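Local coordinates for protein Rho guanine nucleotide exchange factor 3 (Mus musculus, PDB 2Z0Q) that acts as a guanine nucleotide exchange factor for the small GTPases RhoA and RhoB, here represented by its DH-PH domain pair, at residues 209-214 against 228-233. Sequence-based numbering, arbitrary orientation.
Sequences YYKERL and SSRVLC
The Tyr210 ring meets Leu232 obliquely, its CD2 lying 3.7 Å from CD2 of Leu232, and the two side chains cross at about a right angle. Over one face of the same ring sits CD2 of Tyr209, 3.7 Å above the plane and close to its centre; the rings of His235, Phe249 and Tyr269 also meet it, inclined rather than parallel. A second flat group at the contact is the Arg230 guanidinium, which NZ of Lys211 approaches obliquely.

Lys211 reaches across from the helix 180-213, its chain bent at chi3 (64°), and its NZ donates a hydrogen bond to the backbone O of Ser229 at 2.7 Å. That donor lies in the carbonyl plane, with a C=O...N angle of 147°. Arg230 curls back, bent at chi2, and its NH1 donates to the same Ser229 O at 2.8 Å, but from well above the carbonyl plane. Ser229 OG meanwhile bonds to Leu225 O.

The end of the long helix that runs from the DH into the PH domain is thus joined to the loop leading into strand 232-240. Two cationic donors, Lys211 NZ and Arg230 NH1, stand 3.2 Å apart without bonding each other; both also donate to Asp227 O, and these shared backbone carbonyls probably offset part of the repulsion between the two positive charges.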
# COMPACT_ATOMS: atom_id res chain seq x y z
N TYR A 209 -7.20 -1.47 12.47
CA TYR A 209 -8.20 -2.05 11.57
C TYR A 209 -8.18 -3.58 11.64
O TYR A 209 -9.22 -4.23 11.79
CB TYR A 209 -7.93 -1.65 10.12
CG TYR A 209 -8.91 -2.27 9.13
CD1 TYR A 209 -10.14 -1.68 8.89
CD2 TYR A 209 -8.61 -3.48 8.48
CE1 TYR A 209 -11.07 -2.26 8.04
CE2 TYR A 209 -9.54 -4.08 7.61
CZ TYR A 209 -10.78 -3.46 7.41
OH TYR A 209 -11.74 -4.06 6.65
N TYR A 210 -6.98 -4.17 11.50
CA TYR A 210 -6.96 -5.64 11.53
C TYR A 210 -7.18 -6.21 12.93
O TYR A 210 -7.85 -7.23 13.06
CB TYR A 210 -5.67 -6.17 10.88
CG TYR A 210 -5.72 -5.99 9.39
CD1 TYR A 210 -6.61 -6.73 8.61
CD2 TYR A 210 -4.88 -5.07 8.73
CE1 TYR A 210 -6.67 -6.58 7.24
CE2 TYR A 210 -4.93 -4.91 7.36
CZ TYR A 210 -5.83 -5.68 6.61
OH TYR A 210 -5.90 -5.54 5.25
N LYS A 211 -6.69 -5.54 13.98
CA LYS A 211 -6.94 -6.05 15.33
C LYS A 211 -8.45 -6.10 15.62
O LYS A 211 -8.93 -7.02 16.28
CB LYS A 211 -6.27 -5.17 16.39
CG LYS A 211 -4.81 -5.51 16.63
CD LYS A 211 -4.04 -4.42 17.37
CE LYS A 211 -4.57 -4.18 18.77
NZ LYS A 211 -3.64 -3.23 19.46
N GLU A 212 -9.19 -5.11 15.13
CA GLU A 212 -10.63 -5.08 15.40
C GLU A 212 -11.39 -6.12 14.59
O GLU A 212 -12.54 -6.45 14.91
CB GLU A 212 -11.19 -3.67 15.12
CG GLU A 212 -10.39 -2.60 15.83
CD GLU A 212 -11.00 -1.21 15.77
OE1 GLU A 212 -11.56 -0.83 14.70
OE2 GLU A 212 -10.91 -0.50 16.79
N ARG A 213 -10.74 -6.65 13.56
CA ARG A 213 -11.37 -7.64 12.71
C ARG A 213 -10.95 -9.10 13.02
O ARG A 213 -11.43 -10.03 12.36
CB ARG A 213 -11.08 -7.33 11.25
CG ARG A 213 -11.59 -5.97 10.73
CD ARG A 213 -13.08 -5.90 10.63
NE ARG A 213 -13.53 -4.65 9.97
CZ ARG A 213 -14.32 -4.62 8.90
NH1 ARG A 213 -14.74 -5.77 8.34
NH2 ARG A 213 -14.74 -3.45 8.40
N LEU A 214 -10.09 -9.29 14.02
CA LEU A 214 -9.70 -10.67 14.41
C LEU A 214 -10.89 -11.32 15.10
O LEU A 214 -11.61 -10.68 15.89
CB LEU A 214 -8.50 -10.66 15.36
CG LEU A 214 -7.19 -10.13 14.72
CD1 LEU A 214 -6.07 -10.13 15.77
CD2 LEU A 214 -6.78 -11.03 13.53
N SER A 228 -1.65 -5.34 22.87
CA SER A 228 -0.63 -4.32 23.07
C SER A 228 0.10 -3.93 21.81
O SER A 228 0.90 -3.01 21.83
CB SER A 228 0.37 -4.81 24.12
OG SER A 228 1.14 -5.91 23.65
N SER A 229 -0.17 -4.60 20.69
CA SER A 229 0.54 -4.25 19.46
C SER A 229 0.11 -2.90 18.91
O SER A 229 -1.08 -2.56 18.89
CB SER A 229 0.34 -5.32 18.37
OG SER A 229 0.80 -6.59 18.80
N ARG A 230 1.10 -2.14 18.47
CA ARG A 230 0.85 -0.84 17.88
C ARG A 230 1.47 -0.83 16.51
O ARG A 230 1.27 0.09 15.74
CB ARG A 230 1.43 0.27 18.77
CG ARG A 230 0.59 0.53 20.04
CD ARG A 230 -0.87 0.86 19.67
NE ARG A 230 -1.75 1.00 20.84
CZ ARG A 230 -2.19 -0.02 21.58
NH1 ARG A 230 -1.85 -1.27 21.28
NH2 ARG A 230 -2.98 0.21 22.62
N VAL A 231 2.20 -1.90 16.17
CA VAL A 231 2.81 -1.97 14.85
C VAL A 231 2.54 -3.27 14.11
O VAL A 231 2.73 -4.35 14.66
CB VAL A 231 4.36 -1.77 14.94
CG1 VAL A 231 4.96 -2.77 15.90
CG2 VAL A 231 5.00 -1.90 13.58
N LEU A 232 2.05 -3.18 12.88
CA LEU A 232 1.86 -4.38 12.07
C LEU A 232 3.07 -4.33 11.11
O LEU A 232 3.08 -3.55 10.16
CB LEU A 232 0.54 -4.33 11.29
CG LEU A 232 0.03 -5.55 10.54
CD1 LEU A 232 0.11 -6.82 11.48
CD2 LEU A 232 -1.42 -5.32 10.07
N CYS A 233 4.07 -5.16 11.39
CA CYS A 233 5.29 -5.23 10.57
C CYS A 233 4.96 -5.57 9.13
O CYS A 233 5.46 -4.94 8.20
CB CYS A 233 6.26 -6.24 11.17
SG CYS A 233 6.68 -6.02 12.91